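Local structure of anthranilate-CoA ligase (Stigmatella aurantiaca, 4WV3) at residues E44-G49 / T157-A162; N11-L16 / I80-A85; G361-V366 / G396-V401. The protein belongs to the ANL clan of AMP-binding enzymes, in which a large N-terminal portion is followed by a smaller C-terminal domain. One frame throughout, in Å; residues are numbered along the deposited sequence.

Interactions 1 and 2 are neighbours, with centres 9 Å apart, and their segments alternate along the chain in the order 11-16, 44-49, 80-85, 157-162. Lys82 of helix 71-83 joins them: its NZ is 2.6 Å from Asn46 OD1, a probable hydrogen bond, and its backbone O is 3.0 Å from Ala162 N. Three sequence-distant pieces thus meet around one lysine of the fourth. Interaction 3 follows later in the chain and lies far off, its centre about 46 Å from that of interaction 1 and 37 Å from that of interaction 2. It belongs to an antiparallel sheet that reaches the ligand pocket, whereas the first two contacts pack helices and loops.

Interaction 1: residues E44-G49 / T157-A162; sequences EANQVG and TTLEAA
Asn46, on helix 38-54, points its side chain at the loop segment 157-162 and donates from ND2 to Thr157 O at 2.9 Å, with an N-H...O angle of 156°. The acceptor lies close to the plane of the asparagine amide, but ND2 stands above the Thr157 carbonyl plane, off its lone pairs. Chi1 (-68°) sets CG beside the backbone N, and chi2 (-22°) turns OD1 to Leu159, whose CB is 3.7 Å from Asn46 OD1. That oxygen accepts from Lys82 NZ, so both ends of the amide are engaged and its rotation is fixed. Leu159 sends CG anti to its own N, which carries CD2 over the helix to 3.8 Å from Gly49 CA; the absence of a side chain at Gly49 permits this approach. Gln47 and Thr157 run side by side in the same direction, the methyl CG2 of Thr157 lying 3.9 Å from Gln47 NE2. The amide NH2 of Gln47 is bonded to Gln155 O, in the same loop just ahead of 157-162. Thr158 O receives Asn50 ND2, one helical turn beyond Asn46. The arrangement is that of a connecting loop strapped across a helix by asparagine side chains, here between helix 148-152 and strand 169-175 of the AMP-binding region.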
ATOM      1  N   GLU A  44      16.551  11.213  17.909  1.00 18.20           N
ATOM      2  CA  GLU A  44      15.282  11.926  17.879  1.00 17.71           C
ATOM      3  C   GLU A  44      14.133  11.014  18.296  1.00 22.90           C
ATOM      4  O   GLU A  44      13.193  11.449  18.961  1.00 18.56           O
ATOM      5  CB  GLU A  44      15.030  12.517  16.490  1.00 14.07           C
ATOM      6  CG  GLU A  44      13.791  13.392  16.402  1.00 25.13           C
ATOM      7  CD  GLU A  44      13.813  14.316  15.199  1.00 27.30           C
ATOM      8  OE1 GLU A  44      14.833  15.010  15.004  1.00 29.11           O
ATOM      9  OE2 GLU A  44      12.815  14.347  14.449  1.00 23.08           O
ATOM     10  N   ALA A  45      14.221   9.744  17.910  1.00 18.19           N
ATOM     11  CA  ALA A  45      13.209   8.761  18.279  1.00 15.93           C
ATOM     12  C   ALA A  45      13.208   8.528  19.787  1.00 18.65           C
ATOM     13  O   ALA A  45      12.149   8.377  20.399  1.00 14.29           O
ATOM     14  CB  ALA A  45      13.439   7.454  17.538  1.00 13.14           C
ATOM     15  N   ASN A  46      14.397   8.501  20.378  1.00 18.05           N
ATOM     16  CA  ASN A  46      14.524   8.341  21.822  1.00 20.17           C
ATOM     17  C   ASN A  46      13.980   9.552  22.568  1.00 20.09           C
ATOM     18  O   ASN A  46      13.469   9.431  23.682  1.00 20.00           O
ATOM     19  CB  ASN A  46      15.980   8.082  22.213  1.00 17.22           C
ATOM     20  CG  ASN A  46      16.481   6.738  21.727  1.00 21.50           C
ATOM     21  OD1 ASN A  46      15.694   5.828  21.469  1.00 20.75           O
ATOM     22  ND2 ASN A  46      17.797   6.604  21.605  1.00 17.68           N
ATOM     23  N   GLN A  47      14.090  10.721  21.944  1.00 18.31           N
ATOM     24  CA  GLN A  47      13.518  11.939  22.501  1.00 18.84           C
ATOM     25  C   GLN A  47      11.997  11.885  22.429  1.00 20.87           C
ATOM     26  O   GLN A  47      11.309  12.305  23.359  1.00 18.23           O
ATOM     27  CB  GLN A  47      14.040  13.169  21.758  1.00 22.52           C
ATOM     28  CG  GLN A  47      15.500  13.484  22.037  1.00 24.20           C
ATOM     29  CD  GLN A  47      15.968  14.741  21.333  1.00 22.43           C
ATOM     30  OE1 GLN A  47      15.690  14.944  20.151  1.00 25.23           O
ATOM     31  NE2 GLN A  47      16.679  15.595  22.060  1.00 24.19           N
ATOM     32  N   VAL A  48      11.484  11.364  21.318  1.00 18.39           N
ATOM     33  CA  VAL A  48      10.048  11.190  21.141  1.00 16.54           C
ATOM     34  C   VAL A  48       9.498  10.214  22.176  1.00 20.89           C
ATOM     35  O   VAL A  48       8.481  10.483  22.816  1.00 21.44           O
ATOM     36  CB  VAL A  48       9.708  10.688  19.722  1.00 19.47           C
ATOM     37  CG1 VAL A  48       8.259  10.230  19.642  1.00 16.21           C
ATOM     38  CG2 VAL A  48       9.988  11.774  18.696  1.00 17.40           C
ATOM     39  N   GLY A  49      10.184   9.086  22.340  1.00 16.01           N
ATOM     40  CA  GLY A  49       9.799   8.088  23.321  1.00 16.13           C
ATOM     41  C   GLY A  49       9.771   8.646  24.732  1.00 21.40           C
ATOM     42  O   GLY A  49       8.832   8.397  25.488  1.00 21.26           O
ATOM     43  N   THR A 157      18.584  11.932  24.698  1.00 24.23           N
ATOM     44  CA  THR A 157      18.663  11.134  23.479  1.00 21.75           C
ATOM     45  C   THR A 157      18.841   9.647  23.775  1.00 22.27           C
ATOM     46  O   THR A 157      19.042   8.845  22.863  1.00 24.36           O
ATOM     47  CB  THR A 157      19.811  11.609  22.573  1.00 18.34           C
ATOM     48  OG1 THR A 157      21.057  11.478  23.269  1.00 24.22           O
ATOM     49  CG2 THR A 157      19.608  13.062  22.179  1.00 13.98           C
ATOM     50  N   THR A 158      18.769   9.286  25.052  1.00 18.16           N
ATOM     51  CA  THR A 158      18.878   7.889  25.453  1.00 20.84           C
ATOM     52  C   THR A 158      17.537   7.351  25.944  1.00 21.94           C
ATOM     53  O   THR A 158      16.763   8.067  26.580  1.00 17.07           O
ATOM     54  CB  THR A 158      19.946   7.690  26.546  1.00 19.65           C
ATOM     55  OG1 THR A 158      19.649   8.530  27.668  1.00 21.36           O
ATOM     56  CG2 THR A 158      21.325   8.036  26.011  1.00 22.41           C
ATOM     57  N   LEU A 159      17.270   6.086  25.639  1.00 20.43           N
ATOM     58  CA  LEU A 159      16.017   5.448  26.019  1.00 17.44           C
ATOM     59  C   LEU A 159      16.167   3.932  26.008  1.00 19.08           C
ATOM     60  O   LEU A 159      16.832   3.373  25.136  1.00 15.81           O
ATOM     61  CB  LEU A 159      14.897   5.868  25.063  1.00 20.57           C
ATOM     62  CG  LEU A 159      13.519   5.241  25.282  1.00 18.54           C
ATOM     63  CD1 LEU A 159      12.959   5.633  26.639  1.00 16.74           C
ATOM     64  CD2 LEU A 159      12.562   5.636  24.168  1.00 18.41           C
ATOM     65  N   GLU A 160      15.555   3.269  26.984  1.00 19.42           N
ATOM     66  CA  GLU A 160      15.553   1.814  27.029  1.00 24.04           C
ATOM     67  C   GLU A 160      14.319   1.264  26.325  1.00 22.73           C
ATOM     68  O   GLU A 160      13.200   1.711  26.579  1.00 25.53           O
ATOM     69  CB  GLU A 160      15.595   1.314  28.475  1.00 29.16           C
ATOM     70  CG  GLU A 160      16.906   1.581  29.199  1.00 39.67           C
ATOM     71  CD  GLU A 160      18.015   0.629  28.787  1.00 52.80           C
ATOM     72  OE1 GLU A 160      17.772  -0.244  27.928  1.00 53.03           O
ATOM     73  OE2 GLU A 160      19.134   0.752  29.330  1.00 60.28           O
ATOM     74  N   ALA A 161      14.529   0.297  25.438  1.00 17.76           N
ATOM     75  CA  ALA A 161      13.426  -0.329  24.721  1.00 20.28           C
ATOM     76  C   ALA A 161      12.547  -1.120  25.682  1.00 21.31           C
ATOM     77  O   ALA A 161      13.045  -1.756  26.611  1.00 27.13           O
ATOM     78  CB  ALA A 161      13.951  -1.227  23.610  1.00 17.44           C
ATOM     79  N   ALA A 162      11.239  -1.071  25.458  1.00 18.36           N
ATOM     80  CA  ALA A 162      10.289  -1.758  26.323  1.00 19.60           C
ATOM     81  C   ALA A 162      10.420  -3.272  26.194  1.00 20.70           C
ATOM     82  O   ALA A 162      10.728  -3.790  25.120  1.00 22.67           O
ATOM     83  CB  ALA A 162       8.869  -1.317  26.005  1.00 17.26           C
TER

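Interaction 2: residues N11-L16 / I80-A85; sequences NAVDIL and IVKLGA
Asn11 meets the last turn of helix 71-83 through its amide: ND2 donates to Val81 O at 3.3 Å, a long bond with an N-H...O angle of 148°. The acceptor lies near the amide plane of Asn11, while the donor is tilted from the carbonyl plane of Val81. Gly84 N reaches the same oxygen at 3.0 Å from the opposite face of that plane, so Val81 O is gripped by two donors.

Apolar contacts flank this bond. Val81 CG1 sits 3.7 Å from Ala12 CB and also touches Asn11 OD1. Val13 crosses Lys82, with CG2 3.6 Å from Lys82 CB; the branch reaches the lysine because CG2 is anti to the backbone N while CG1 stands between N and the carbonyl carbon (chi1 76°). Lys82 lies extended past this valine, and its ammonium group is carried away to Glu17, with a salt bridge to OE2, and to Asn46.

A second shell orients these groups. Asn11 OD1 accepts from Val13 N at 3.0 Å, in the carbonyl plane and on a lone pair, which caps the turn leading into helix 14-17 and fixes the amide so that ND2 is the end that donates to Val81 O. A type I turn, closed by Asp14 N to Asn11 O at 3.0 Å, bends the chain here. On the other side, Gly84, at positive phi (91°), ends helix 71-83 in a Schellman motif.

Outward, His189 touches both Asn11 and Val81, and Phe78 of helix 71-83 packs on Val13. The turn leading into helix 14-17 thus lies against the C-terminal end of helix 71-83, just before edge strand 86-89 of the five-stranded parallel sheet, with helix 221-234 packing on Ile15 and Leu16 and helix 38-54 on Leu16, Ile80 and Leu83.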
ATOM      1  N   ASN A  11      11.574  -6.175  20.048  1.00 14.42           N
ATOM      2  CA  ASN A  11      10.998  -4.870  19.756  1.00 12.42           C
ATOM      3  C   ASN A  11      11.363  -4.440  18.341  1.00 11.85           C
ATOM      4  O   ASN A  11      12.517  -4.557  17.927  1.00 16.77           O
ATOM      5  CB  ASN A  11      11.465  -3.828  20.774  1.00 10.26           C
ATOM      6  CG  ASN A  11      10.600  -2.582  20.771  1.00 13.85           C
ATOM      7  OD1 ASN A  11      10.690  -1.751  19.868  1.00 16.54           O
ATOM      8  ND2 ASN A  11       9.759  -2.442  21.790  1.00 15.32           N
ATOM      9  N   ALA A  12      10.377  -3.941  17.603  1.00 15.46           N
ATOM     10  CA  ALA A  12      10.560  -3.587  16.198  1.00 15.33           C
ATOM     11  C   ALA A  12      11.474  -2.379  15.997  1.00 16.61           C
ATOM     12  O   ALA A  12      11.818  -2.039  14.866  1.00 19.49           O
ATOM     13  CB  ALA A  12       9.211  -3.353  15.532  1.00 10.73           C
ATOM     14  N   VAL A  13      11.871  -1.735  17.090  1.00 14.23           N
ATOM     15  CA  VAL A  13      12.816  -0.629  17.009  1.00 14.97           C
ATOM     16  C   VAL A  13      14.194  -1.160  16.612  1.00 21.52           C
ATOM     17  O   VAL A  13      15.076  -0.400  16.209  1.00 22.49           O
ATOM     18  CB  VAL A  13      12.908   0.149  18.340  1.00 15.73           C
ATOM     19  CG1 VAL A  13      13.711  -0.635  19.365  1.00 16.11           C
ATOM     20  CG2 VAL A  13      13.517   1.527  18.115  1.00 13.88           C
ATOM     21  N   ASP A  14      14.365  -2.475  16.716  1.00 17.97           N
ATOM     22  CA  ASP A  14      15.602  -3.123  16.304  1.00 17.60           C
ATOM     23  C   ASP A  14      15.825  -2.982  14.802  1.00 18.29           C
ATOM     24  O   ASP A  14      16.961  -3.027  14.336  1.00 18.32           O
ATOM     25  CB  ASP A  14      15.595  -4.601  16.699  1.00 16.15           C
ATOM     26  CG  ASP A  14      16.886  -5.304  16.332  1.00 21.31           C
ATOM     27  OD1 ASP A  14      17.892  -5.117  17.049  1.00 28.76           O
ATOM     28  OD2 ASP A  14      16.894  -6.043  15.326  1.00 19.99           O
ATOM     29  N   ILE A  15      14.736  -2.816  14.055  1.00 19.73           N
ATOM     30  CA  ILE A  15      14.804  -2.563  12.618  1.00 19.36           C
ATOM     31  C   ILE A  15      15.731  -1.381  12.343  1.00 21.75           C
ATOM     32  O   ILE A  15      16.531  -1.402  11.406  1.00 15.59           O
ATOM     33  CB  ILE A  15      13.402  -2.285  12.033  1.00 14.03           C
ATOM     34  CG1 ILE A  15      12.545  -3.552  12.079  1.00 15.69           C
ATOM     35  CG2 ILE A  15      13.494  -1.771  10.604  1.00 11.38           C
ATOM     36  CD1 ILE A  15      13.062  -4.670  11.200  1.00 14.21           C
ATOM     37  N   LEU A  16      15.626  -0.362  13.188  1.00 19.23           N
ATOM     38  CA  LEU A  16      16.513   0.791  13.130  1.00 19.86           C
ATOM     39  C   LEU A  16      17.810   0.527  13.890  1.00 17.53           C
ATOM     40  O   LEU A  16      18.896   0.848  13.409  1.00 20.75           O
ATOM     41  CB  LEU A  16      15.812   2.018  13.716  1.00 19.20           C
ATOM     42  CG  LEU A  16      16.699   3.175  14.185  1.00 20.15           C
ATOM     43  CD1 LEU A  16      17.413   3.838  13.014  1.00 16.74           C
ATOM     44  CD2 LEU A  16      15.883   4.191  14.973  1.00 14.97           C
ATOM     45  N   ILE A  80       7.426   5.750  19.179  1.00 15.64           N
ATOM     46  CA  ILE A  80       6.249   5.081  19.722  1.00 14.93           C
ATOM     47  C   ILE A  80       6.498   3.586  19.915  1.00 17.36           C
ATOM     48  O   ILE A  80       6.188   3.026  20.967  1.00 18.77           O
ATOM     49  CB  ILE A  80       5.033   5.263  18.793  1.00 15.77           C
ATOM     50  CG1 ILE A  80       4.643   6.739  18.700  1.00 10.94           C
ATOM     51  CG2 ILE A  80       3.854   4.441  19.284  1.00 12.64           C
ATOM     52  CD1 ILE A  80       3.784   7.061  17.497  1.00 10.75           C
ATOM     53  N   VAL A  81       7.060   2.951  18.892  1.00 16.97           N
ATOM     54  CA  VAL A  81       7.305   1.511  18.911  1.00 15.20           C
ATOM     55  C   VAL A  81       8.283   1.102  20.013  1.00 15.98           C
ATOM     56  O   VAL A  81       8.051   0.126  20.729  1.00 14.90           O
ATOM     57  CB  VAL A  81       7.819   1.013  17.542  1.00 16.81           C
ATOM     58  CG1 VAL A  81       8.297  -0.427  17.634  1.00 15.69           C
ATOM     59  CG2 VAL A  81       6.730   1.154  16.487  1.00 13.16           C
ATOM     60  N   LYS A  82       9.369   1.857  20.152  1.00 14.36           N
ATOM     61  CA  LYS A  82      10.383   1.567  21.161  1.00 13.92           C
ATOM     62  C   LYS A  82       9.813   1.655  22.572  1.00 18.43           C
ATOM     63  O   LYS A  82      10.249   0.946  23.479  1.00 16.87           O
ATOM     64  CB  LYS A  82      11.569   2.521  21.018  1.00 17.06           C
ATOM     65  CG  LYS A  82      12.714   2.230  21.973  1.00 17.37           C
ATOM     66  CD  LYS A  82      13.955   3.020  21.609  1.00 16.90           C
ATOM     67  CE  LYS A  82      15.103   2.686  22.541  1.00 17.77           C
ATOM     68  NZ  LYS A  82      16.366   3.350  22.120  1.00 17.65           N
ATOM     69  N   LEU A  83       8.827   2.528  22.747  1.00 17.21           N
ATOM     70  CA  LEU A  83       8.212   2.738  24.049  1.00 12.77           C
ATOM     71  C   LEU A  83       7.262   1.598  24.401  1.00 14.70           C
ATOM     72  O   LEU A  83       6.853   1.448  25.553  1.00 12.52           O
ATOM     73  CB  LEU A  83       7.464   4.071  24.065  1.00 14.49           C
ATOM     74  CG  LEU A  83       7.192   4.664  25.445  1.00 19.80           C
ATOM     75  CD1 LEU A  83       8.504   4.847  26.187  1.00 19.27           C
ATOM     76  CD2 LEU A  83       6.448   5.983  25.324  1.00 17.29           C
ATOM     77  N   GLY A  84       6.918   0.792  23.402  1.00 16.09           N
ATOM     78  CA  GLY A  84       5.982  -0.300  23.591  1.00 14.73           C
ATOM     79  C   GLY A  84       4.559   0.142  23.310  1.00 18.25           C
ATOM     80  O   GLY A  84       3.611  -0.624  23.480  1.00 19.41           O
ATOM     81  N   ALA A  85       4.415   1.392  22.883  1.00 15.75           N
ATOM     82  CA  ALA A  85       3.111   1.938  22.531  1.00 19.48           C
ATOM     83  C   ALA A  85       2.747   1.545  21.104  1.00 20.85           C
ATOM     84  O   ALA A  85       3.601   1.104  20.337  1.00 18.13           O
ATOM     85  CB  ALA A  85       3.107   3.448  22.691  1.00 17.53           C
TER

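Interaction 3: residues G361-V366 / G396-V401; sequences GEIGNV and GDKYFV. With 3UK (5'-O-[(S)-[(2-aminobenzoyl)oxy](hydroxy)phosphoryl]adenosine), chain C.
Lys398 and Asn365 run alongside each other, and Lys398 NZ donates to Asn365 OD1 at 2.6 Å from above the amide carbonyl plane, off its lone pairs. The lysine chain, bent at chi2 (-66°) and chi4 (-61°), curls its amine back over the neighbouring strand; Asn365 ND2 is held by Val351 O.

The backbones pair antiparallel. Gly364 and Tyr399 form a hydrogen-bonded pair, Gly364 N to Tyr399 O at 2.9 Å and Tyr399 N to Gly364 O at 3.0 Å, both nearly straight. Val366 N adds a bond to Asp397 O at 3.1 Å. Beyond the last bridge a water takes over, accepting from Val401 N and donating to Glu362 O.

Asp397 turns its carboxylate to the two ribose hydroxyls of 3UK: OD2 accepts from O24 at 2.6 Å, and OD1 from O22, at a modelled separation too short to be reliable. An aspartate gripping the ribose is as in other adenylate-forming enzymes of the ANL clan. Thr395 and His409 further fix the carboxylate.

Packing follows the faces. Val366 CG2 meets Tyr399 CD1 at 3.4 Å, while the phenol OH bonds to Ser339 near the adenine. On the Asn365 face, Ile363 CG2 lies 3.6 Å from Lys398 CD, the two side chains crossing at about a right angle.

Strands 364-369 and 392-401 are central in their antiparallel sheet, between 347-351 and 407-412, with Ile317 of strand 313-318 touching Asp397 and Tyr399.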
ATOM      1  N   GLY A 361      -5.770 -24.168 -12.850  1.00 28.07           N
ATOM      2  CA  GLY A 361      -6.151 -23.304 -13.953  1.00 26.85           C
ATOM      3  C   GLY A 361      -7.466 -22.580 -13.733  1.00 29.31           C
ATOM      4  O   GLY A 361      -7.756 -21.589 -14.402  1.00 28.23           O
ATOM      5  N   GLU A 362      -8.265 -23.075 -12.792  1.00 32.73           N
ATOM      6  CA  GLU A 362      -9.568 -22.479 -12.509  1.00 36.97           C
ATOM      7  C   GLU A 362      -9.499 -21.379 -11.454  1.00 27.31           C
ATOM      8  O   GLU A 362      -8.606 -21.367 -10.607  1.00 26.39           O
ATOM      9  CB  GLU A 362     -10.579 -23.548 -12.089  1.00 30.17           C
ATOM     10  CG  GLU A 362     -11.105 -24.387 -13.242  1.00 42.78           C
ATOM     11  CD  GLU A 362     -12.126 -25.416 -12.799  1.00 58.42           C
ATOM     12  OE1 GLU A 362     -13.192 -25.018 -12.281  1.00 65.80           O
ATOM     13  OE2 GLU A 362     -11.861 -26.624 -12.966  1.00 57.64           O
ATOM     14  N   ILE A 363     -10.456 -20.460 -11.518  1.00 29.99           N
ATOM     15  CA  ILE A 363     -10.523 -19.344 -10.586  1.00 24.94           C
ATOM     16  C   ILE A 363     -10.981 -19.812  -9.211  1.00 27.14           C
ATOM     17  O   ILE A 363     -11.999 -20.492  -9.083  1.00 28.49           O
ATOM     18  CB  ILE A 363     -11.494 -18.260 -11.086  1.00 18.13           C
ATOM     19  CG1 ILE A 363     -11.233 -17.950 -12.561  1.00 27.51           C
ATOM     20  CG2 ILE A 363     -11.373 -17.005 -10.242  1.00 19.72           C
ATOM     21  CD1 ILE A 363     -12.186 -16.935 -13.149  1.00 23.10           C
ATOM     22  N   GLY A 364     -10.221 -19.446  -8.184  1.00 20.60           N
ATOM     23  CA  GLY A 364     -10.563 -19.799  -6.819  1.00 17.17           C
ATOM     24  C   GLY A 364     -10.262 -18.672  -5.852  1.00 20.26           C
ATOM     25  O   GLY A 364      -9.599 -17.697  -6.207  1.00 19.94           O
ATOM     26  N   ASN A 365     -10.756 -18.803  -4.626  1.00 18.38           N
ATOM     27  CA  ASN A 365     -10.494 -17.811  -3.591  1.00 19.99           C
ATOM     28  C   ASN A 365      -9.115 -18.010  -2.971  1.00 19.52           C
ATOM     29  O   ASN A 365      -8.678 -19.140  -2.759  1.00 17.68           O
ATOM     30  CB  ASN A 365     -11.575 -17.863  -2.510  1.00 19.26           C
ATOM     31  CG  ASN A 365     -12.966 -17.639  -3.068  1.00 24.79           C
ATOM     32  OD1 ASN A 365     -13.401 -16.501  -3.244  1.00 28.34           O
ATOM     33  ND2 ASN A 365     -13.673 -18.727  -3.350  1.00 24.02           N
ATOM     34  N   VAL A 366      -8.433 -16.908  -2.682  1.00 16.29           N
ATOM     35  CA  VAL A 366      -7.078 -16.967  -2.148  1.00 17.24           C
ATOM     36  C   VAL A 366      -7.045 -17.158  -0.636  1.00 16.59           C
ATOM     37  O   VAL A 366      -7.582 -16.345   0.115  1.00 21.24           O
ATOM     38  CB  VAL A 366      -6.278 -15.702  -2.504  1.00 17.33           C
ATOM     39  CG1 VAL A 366      -4.937 -15.700  -1.784  1.00 22.27           C
ATOM     40  CG2 VAL A 366      -6.081 -15.613  -3.999  1.00 14.21           C
ATOM     41  N   GLY A 396      -9.870 -12.049   0.025  1.00 19.60           N
ATOM     42  CA  GLY A 396     -11.012 -11.587  -0.743  1.00 15.08           C
ATOM     43  C   GLY A 396     -10.680 -11.431  -2.215  1.00 21.76           C
ATOM     44  O   GLY A 396     -11.330 -10.670  -2.932  1.00 22.34           O
ATOM     45  N   ASP A 397      -9.664 -12.160  -2.665  1.00 21.04           N
ATOM     46  CA  ASP A 397      -9.213 -12.080  -4.050  1.00 19.73           C
ATOM     47  C   ASP A 397      -9.509 -13.357  -4.827  1.00 17.66           C
ATOM     48  O   ASP A 397      -9.509 -14.453  -4.269  1.00 19.33           O
ATOM     49  CB  ASP A 397      -7.712 -11.790  -4.107  1.00 15.00           C
ATOM     50  CG  ASP A 397      -7.373 -10.389  -3.650  1.00 17.37           C
ATOM     51  OD1 ASP A 397      -7.986  -9.430  -4.166  1.00 16.77           O
ATOM     52  OD2 ASP A 397      -6.501 -10.247  -2.769  1.00 17.59           O
ATOM     53  N   LYS A 398      -9.759 -13.199  -6.123  1.00 19.56           N
ATOM     54  CA  LYS A 398      -9.903 -14.334  -7.024  1.00 17.69           C
ATOM     55  C   LYS A 398      -8.641 -14.475  -7.867  1.00 16.79           C
ATOM     56  O   LYS A 398      -8.187 -13.515  -8.489  1.00 19.62           O
ATOM     57  CB  LYS A 398     -11.129 -14.159  -7.923  1.00 19.54           C
ATOM     58  CG  LYS A 398     -12.454 -14.516  -7.261  1.00 22.90           C
ATOM     59  CD  LYS A 398     -12.531 -16.004  -6.949  1.00 24.17           C
ATOM     60  CE  LYS A 398     -13.959 -16.445  -6.655  1.00 19.65           C
ATOM     61  NZ  LYS A 398     -14.530 -15.755  -5.468  1.00 21.75           N
ATOM     62  N   TYR A 399      -8.072 -15.676  -7.876  1.00 20.05           N
ATOM     63  CA  TYR A 399      -6.844 -15.942  -8.615  1.00 16.67           C
ATOM     64  C   TYR A 399      -6.945 -17.245  -9.395  1.00 18.02           C
ATOM     65  O   TYR A 399      -7.764 -18.109  -9.081  1.00 18.06           O
ATOM     66  CB  TYR A 399      -5.655 -16.030  -7.655  1.00 13.62           C
ATOM     67  CG  TYR A 399      -4.828 -14.769  -7.542  1.00 16.83           C
ATOM     68  CD1 TYR A 399      -5.220 -13.728  -6.711  1.00 19.16           C
ATOM     69  CD2 TYR A 399      -3.643 -14.626  -8.253  1.00 20.34           C
ATOM     70  CE1 TYR A 399      -4.463 -12.579  -6.596  1.00 14.93           C
ATOM     71  CE2 TYR A 399      -2.880 -13.478  -8.147  1.00 17.72           C
ATOM     72  CZ  TYR A 399      -3.297 -12.458  -7.317  1.00 16.14           C
ATOM     73  OH  TYR A 399      -2.547 -11.311  -7.202  1.00 20.49           O
ATOM     74  N   PHE A 400      -6.109 -17.378 -10.418  1.00 18.59           N
ATOM     75  CA  PHE A 400      -5.927 -18.656 -11.095  1.00 20.22           C
ATOM     76  C   PHE A 400      -4.457 -18.843 -11.445  1.00 19.14           C
ATOM     77  O   PHE A 400      -3.707 -17.872 -11.550  1.00 15.46           O
ATOM     78  CB  PHE A 400      -6.825 -18.781 -12.333  1.00 20.01           C
ATOM     79  CG  PHE A 400      -6.454 -17.856 -13.459  1.00 22.92           C
ATOM     80  CD1 PHE A 400      -5.584 -18.271 -14.457  1.00 30.78           C
ATOM     81  CD2 PHE A 400      -6.992 -16.582 -13.533  1.00 20.91           C
ATOM     82  CE1 PHE A 400      -5.247 -17.427 -15.499  1.00 22.08           C
ATOM     83  CE2 PHE A 400      -6.659 -15.733 -14.574  1.00 20.14           C
ATOM     84  CZ  PHE A 400      -5.786 -16.158 -15.559  1.00 26.70           C
ATOM     85  N   VAL A 401      -4.045 -20.094 -11.617  1.00 21.89           N
ATOM     86  CA  VAL A 401      -2.638 -20.404 -11.836  1.00 19.97           C
ATOM     87  C   VAL A 401      -2.361 -20.842 -13.270  1.00 18.68           C
ATOM     88  O   VAL A 401      -3.114 -21.626 -13.848  1.00 22.26           O
ATOM     89  CB  VAL A 401      -2.153 -21.495 -10.861  1.00 18.65           C
ATOM     90  CG1 VAL A 401      -0.657 -21.716 -11.006  1.00 16.43           C
ATOM     91  CG2 VAL A 401      -2.492 -21.111  -9.430  1.00 23.19           C
TER
HETATM   92  C10 3UK C 601      -5.059  -5.854  -3.913  1.00 15.41           C
HETATM   93  C15 3UK C 601      -3.296  -6.460  -5.567  1.00 14.30           C
HETATM   94  C17 3UK C 601      -3.261  -7.510  -7.679  1.00 16.80           C
HETATM   95  C21 3UK C 601      -5.538  -7.213  -3.484  1.00 16.10           C
HETATM   96  C26 3UK C 601      -0.537  -3.953  -0.232  1.00 15.05           C
HETATM   97  C28 3UK C 601       1.520  -4.588  -1.325  1.00 16.55           C
HETATM   98  O01 3UK C 601      -2.517  -2.961  -1.194  1.00 18.22           O
HETATM   99  C02 3UK C 601      -2.072  -3.613  -0.276  1.00 17.11           C
HETATM  100  O03 3UK C 601      -2.822  -3.749   0.925  1.00 21.84           O
HETATM  101  P04 3UK C 601      -4.344  -3.292   1.001  1.00 17.89           P
HETATM  102  O05 3UK C 601      -4.866  -3.533   2.453  1.00 26.99           O
HETATM  103  O06 3UK C 601      -5.276  -4.123  -0.007  1.00 11.48           O
HETATM  104  C07 3UK C 601      -4.872  -5.435  -0.430  1.00 10.92           C
HETATM  105  C08 3UK C 601      -5.640  -5.783  -1.673  1.00  9.51           C
HETATM  106  O09 3UK C 601      -5.155  -4.995  -2.783  1.00 16.06           O
HETATM  107  N11 3UK C 601      -3.707  -5.915  -4.363  1.00 15.39           N
HETATM  108  C12 3UK C 601      -2.617  -5.440  -3.690  1.00 14.80           C
HETATM  109  N13 3UK C 601      -1.510  -5.678  -4.447  1.00 14.71           N
HETATM  110  C14 3UK C 601      -1.904  -6.310  -5.616  1.00 14.12           C
HETATM  111  N16 3UK C 601      -3.947  -7.057  -6.598  1.00 13.53           N
HETATM  112  N18 3UK C 601      -1.944  -7.397  -7.788  1.00 19.80           N
HETATM  113  C19 3UK C 601      -1.228  -6.819  -6.811  1.00 16.53           C
HETATM  114  N20 3UK C 601       0.182  -6.702  -6.935  1.00 15.28           N
HETATM  115  O22 3UK C 601      -6.893  -7.381  -3.856  1.00 13.20           O
HETATM  116  C23 3UK C 601      -5.418  -7.195  -2.034  1.00 11.91           C
HETATM  117  O24 3UK C 601      -6.437  -8.028  -1.445  1.00 18.26           O
HETATM  118  O25 3UK C 601      -4.444  -1.807   0.696  1.00 14.46           O
HETATM  119  C27 3UK C 601       0.139  -4.281  -1.382  1.00 15.38           C
HETATM  120  C29 3UK C 601       2.215  -4.561  -0.069  1.00 15.17           C
HETATM  121  C30 3UK C 601       1.540  -4.237   1.082  1.00 15.68           C
HETATM  122  C31 3UK C 601       0.159  -3.926   1.026  1.00 16.48           C
HETATM  123  N32 3UK C 601      -0.561  -3.580   2.252  1.00 18.68           N
HETATM  124  O   HOH W   1      -5.912 -21.943 -10.623  1.00 22.33           O
HETATM  125  O   HOH W   2     -10.273 -15.036  -0.201  1.00 24.28           O